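Local structure of hypothetical protein PH1320 (Pyrococcus horikoshii, 2E87) at residues K314-L318 with K319-I323; L325-E328 with E329-T333. The protein is of unknown function but binds GDP and probably acts as an Obg-type GTP-binding protein related to the nucleolar protein NOG1. One frame throughout, in Å; residues are numbered along the deposited sequence.

The two interactions follow one another along the chain in the G domain: interaction 1 lies at the edge strand 313-314 of the nucleotide-binding sheet, and interaction 2 runs from that edge back across the sheet. Interaction 1 is the loop that leaves strand 313-314 and contacts the guanine; interaction 2 takes up the first turns of helix 323-350, which begins where that loop ends. Their centres are 14 Å apart, yet they meet directly, CG2 of Ile-315 lying 3.9 Å from CG2 of Val-326. Through interaction 2 the helix packs on strands 204-211, 249-254, 283-287 and 313-314, so the base-binding loop is joined at one end to the sheet edge and at the other to a helix seated across that sheet.

Interaction 1 of 2, residues K314-L318 with K319-I323; sequences KISAL and KGTGI. With GDP (guanosine-5'-diphosphate), chain F.
Ser-316 and Thr-321 face each other across a tight loop whose Ser-Ala-Leu sequence matches the G5 motif of P-loop GTPases, the element that reads the guanine O6. The backbone closes the loop: N of Ser-316 donates to O of Thr-321 at 2.8 Å. The Ser-316 hydroxyl stands anti to its own amide nitrogen (chi1 168°), a torsion that sets OG between O6 of GDP and the amide of Lys-319. There OG accepts from the backbone N of Lys-319 at 3.3 Å and lies 3.1 Å from O6 of GDP; its proton may go to that oxygen or to Asp-291, which is also within reach. With an alanine here, the Lys-319 amide would probably lose this side-chain acceptor, and O6 one of its polar neighbours. The Lys-319 side chain passes OG with its CB and then runs out, extended, away from the loop. Gly-322, at the N-cap of the following helix, has backbone angles that call for glycine, and a CB there would clash with O of Lys-314. Deeper in, CD1 of Ile-323 sits 3.8 Å from CA of Ala-317 and also meets CD1 of Ile-315, while Ile-323 also touches Leu-183 and Leu-187 of helix 180-187. Asn-288 accepts from N of Ala-317, which links the loop to the neighbouring NKxD-type segment. Leu-318 lies over one face of the guanine, its CD1 3.5 Å from N3, and its backbone N points almost straight at O6 of GDP, 3.2 Å away with an N-H...O angle of 175°.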
# COMPACT_ATOMS: atom_id res chain seq x y z
N LYS A 314 24.09 19.75 -18.06
CA LYS A 314 23.42 21.01 -18.36
C LYS A 314 22.27 20.74 -19.35
O LYS A 314 22.45 19.99 -20.31
CB LYS A 314 24.45 21.99 -18.94
CG LYS A 314 25.45 22.44 -17.89
CD LYS A 314 26.67 23.18 -18.46
CE LYS A 314 27.73 22.22 -19.03
NZ LYS A 314 28.96 22.93 -19.52
N ILE A 315 21.10 21.32 -19.11
CA ILE A 315 19.94 21.07 -19.98
C ILE A 315 18.91 22.20 -20.02
O ILE A 315 19.00 23.19 -19.29
CB ILE A 315 19.14 19.79 -19.56
CG1 ILE A 315 18.24 20.11 -18.36
CG2 ILE A 315 20.07 18.64 -19.20
CD1 ILE A 315 17.21 19.03 -18.01
N SER A 316 17.91 22.01 -20.87
CA SER A 316 16.78 22.93 -21.01
C SER A 316 15.59 22.03 -21.27
O SER A 316 15.31 21.65 -22.40
CB SER A 316 16.97 23.88 -22.18
OG SER A 316 15.75 24.56 -22.46
N ALA A 317 14.89 21.66 -20.19
CA ALA A 317 13.73 20.79 -20.29
C ALA A 317 12.70 21.31 -21.29
O ALA A 317 12.05 20.54 -21.99
CB ALA A 317 13.09 20.61 -18.91
N LEU A 318 12.56 22.63 -21.35
CA LEU A 318 11.59 23.25 -22.24
C LEU A 318 11.94 23.08 -23.72
O LEU A 318 11.09 22.73 -24.53
CB LEU A 318 11.43 24.74 -21.93
CG LEU A 318 10.00 25.30 -21.89
CD1 LEU A 318 10.06 26.81 -21.74
CD2 LEU A 318 9.25 24.93 -23.16
N LYS A 319 13.20 23.32 -24.06
CA LYS A 319 13.62 23.23 -25.45
C LYS A 319 14.26 21.92 -25.90
O LYS A 319 14.66 21.80 -27.05
CB LYS A 319 14.54 24.40 -25.78
CG LYS A 319 13.84 25.73 -25.72
CD LYS A 319 14.76 26.84 -26.19
CE LYS A 319 14.04 28.16 -26.25
NZ LYS A 319 15.00 29.24 -26.58
N GLY A 320 14.34 20.94 -25.01
CA GLY A 320 14.92 19.66 -25.40
C GLY A 320 16.43 19.62 -25.44
O GLY A 320 17.02 18.58 -25.75
N THR A 321 17.07 20.75 -25.13
CA THR A 321 18.53 20.83 -25.12
C THR A 321 19.06 19.93 -23.99
O THR A 321 18.84 20.22 -22.81
CB THR A 321 19.02 22.30 -24.86
OG1 THR A 321 18.39 23.20 -25.77
CG2 THR A 321 20.54 22.40 -25.05
N GLY A 322 19.72 18.83 -24.33
CA GLY A 322 20.28 17.96 -23.30
C GLY A 322 19.43 16.81 -22.78
O GLY A 322 19.96 15.93 -22.10
N ILE A 323 18.14 16.82 -23.08
CA ILE A 323 17.24 15.75 -22.63
C ILE A 323 17.79 14.37 -22.98
O ILE A 323 17.74 13.45 -22.17
CB ILE A 323 15.83 15.91 -23.25
CG1 ILE A 323 15.22 17.22 -22.77
CG2 ILE A 323 14.95 14.75 -22.86
CD1 ILE A 323 15.33 17.45 -21.28
PB GDP F . 8.02 21.79 -11.41
O1B GDP F . 7.12 22.62 -10.51
O2B GDP F . 9.49 21.60 -10.78
O3B GDP F . 7.40 20.60 -12.15
O3A GDP F . 8.32 22.82 -12.60
PA GDP F . 7.71 22.85 -14.10
O1A GDP F . 8.03 21.61 -14.85
O2A GDP F . 6.10 23.06 -14.00
O5' GDP F . 8.40 24.10 -14.83
C5' GDP F . 8.04 25.31 -14.12
C4' GDP F . 8.06 26.51 -15.08
O4' GDP F . 9.40 26.62 -15.71
C3' GDP F . 7.11 26.39 -16.28
O3' GDP F . 6.23 27.40 -16.79
C2' GDP F . 7.96 25.63 -17.31
O2' GDP F . 7.47 25.97 -18.62
C1' GDP F . 9.25 26.42 -17.17
N9 GDP F . 10.43 25.69 -17.67
C8 GDP F . 10.69 24.35 -17.55
N7 GDP F . 11.83 24.07 -18.12
C5 GDP F . 12.37 25.20 -18.63
C6 GDP F . 13.58 25.52 -19.36
O6 GDP F . 14.39 24.64 -19.64
N1 GDP F . 13.80 26.83 -19.72
C2 GDP F . 12.88 27.82 -19.40
N2 GDP F . 13.12 29.11 -19.78
N3 GDP F . 11.76 27.54 -18.74
C4 GDP F . 11.47 26.26 -18.34

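Interaction 2 of 2, residues L325-E328 with E329-T333; sequences LVKE and EIIKT
Val-326 and Ile-330, one helical turn apart, cross obliquely on the buried face of helix 323-350, CG1 of Val-326 lying 3.9 Å from CD1 of Ile-330. Two torsions bring these methyls together. Val-326 holds CG1 anti to its amide nitrogen (chi1 175°), whereas Ile-330 places CG1 beside its own amide and extends beyond it (chi2 177°), reaching back along the helix to the preceding turn. On the way, CG1 of Ile-330 passes 3.1 Å from O of Val-326, the same carbonyl that accepts from N of Ile-330 at 2.8 Å. Both side chains rest on Ile-251 of strand 249-254, and Val-326 also touches Val-286, which places this pair between helix and sheet. Ile-331 repeats the pattern one residue on: its CG1 approaches O of Lys-327 to 3.2 Å while its N donates to that oxygen at 3.0 Å. The side chains of Lys-327 and Ile-331 both reach Phe-209 of strand 204-211. Thr-333 turns its hydroxyl back up the helix, where OG1 donates to O of Glu-329 at 2.8 Å. The Thr-333 N reaches the same oxygen from the opposite face of the carbonyl plane, so one acceptor is gripped twice. The contact thus combines bonds from the amide of i+4 to the carbonyl of i with CG1 atoms of Ile-330 and Ile-331 laid against the oxygens that accept their own amides. Val-326 and Ile-330 hold the helix to the sheet by apolar contact, Lys-327 adds a cation-pi contact to Phe-209, and the threonine satisfies its hydroxyl within the helix itself.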
# COMPACT_ATOMS: atom_id res chain seq x y z
N LEU A 325 20.82 13.60 -23.26
CA LEU A 325 21.98 13.28 -22.43
C LEU A 325 21.46 12.68 -21.12
O LEU A 325 22.09 11.81 -20.54
CB LEU A 325 22.79 14.54 -22.14
CG LEU A 325 23.50 15.19 -23.33
CD1 LEU A 325 24.18 16.50 -22.89
CD2 LEU A 325 24.54 14.23 -23.89
N VAL A 326 20.30 13.16 -20.66
CA VAL A 326 19.71 12.65 -19.42
C VAL A 326 19.20 11.22 -19.60
O VAL A 326 19.49 10.33 -18.79
CB VAL A 326 18.54 13.54 -18.93
CG1 VAL A 326 17.88 12.90 -17.71
CG2 VAL A 326 19.06 14.96 -18.59
N LYS A 327 18.45 11.00 -20.68
CA LYS A 327 17.89 9.70 -20.99
C LYS A 327 19.04 8.71 -21.09
O LYS A 327 18.99 7.61 -20.53
CB LYS A 327 17.15 9.76 -22.33
CG LYS A 327 16.01 8.79 -22.48
CD LYS A 327 15.46 8.84 -23.89
CE LYS A 327 14.07 8.22 -23.98
NZ LYS A 327 13.04 9.13 -23.40
N GLU A 328 20.08 9.11 -21.80
CA GLU A 328 21.26 8.28 -21.98
C GLU A 328 21.80 7.89 -20.62
O GLU A 328 22.04 6.71 -20.34
CB GLU A 328 22.35 9.04 -22.73
CG GLU A 328 22.25 9.08 -24.26
CD GLU A 328 23.32 9.99 -24.88
OE1 GLU A 328 24.52 9.85 -24.54
OE2 GLU A 328 22.96 10.85 -25.72
N GLU A 329 22.02 8.89 -19.78
CA GLU A 329 22.58 8.66 -18.45
C GLU A 329 21.66 7.80 -17.57
O GLU A 329 22.15 7.04 -16.73
CB GLU A 329 22.88 10.01 -17.78
CG GLU A 329 23.59 9.90 -16.44
CD GLU A 329 24.88 9.10 -16.52
OE1 GLU A 329 25.67 9.34 -17.46
OE2 GLU A 329 25.10 8.24 -15.65
N ILE A 330 20.35 7.92 -17.76
CA ILE A 330 19.39 7.13 -16.98
C ILE A 330 19.60 5.68 -17.34
O ILE A 330 19.76 4.83 -16.47
CB ILE A 330 17.93 7.50 -17.33
CG1 ILE A 330 17.61 8.89 -16.78
CG2 ILE A 330 16.97 6.43 -16.82
CD1 ILE A 330 16.22 9.37 -17.13
N ILE A 331 19.60 5.42 -18.64
CA ILE A 331 19.79 4.08 -19.18
C ILE A 331 21.10 3.45 -18.73
O ILE A 331 21.13 2.29 -18.35
CB ILE A 331 19.76 4.11 -20.70
CG1 ILE A 331 18.36 4.51 -21.17
CG2 ILE A 331 20.17 2.75 -21.25
CD1 ILE A 331 18.32 5.17 -22.51
N LYS A 332 22.18 4.22 -18.75
CA LYS A 332 23.46 3.68 -18.33
C LYS A 332 23.46 3.31 -16.85
O LYS A 332 24.12 2.36 -16.44
CB LYS A 332 24.58 4.70 -18.60
CG LYS A 332 25.92 4.30 -17.99
CD LYS A 332 26.96 5.39 -18.18
CE LYS A 332 28.31 4.94 -17.60
NZ LYS A 332 29.36 5.96 -17.86
N THR A 333 22.72 4.08 -16.06
CA THR A 333 22.65 3.85 -14.63
C THR A 333 21.71 2.73 -14.24
O THR A 333 22.00 1.95 -13.34
CB THR A 333 22.17 5.13 -13.88
OG1 THR A 333 23.05 6.22 -14.17
CG2 THR A 333 22.15 4.89 -12.37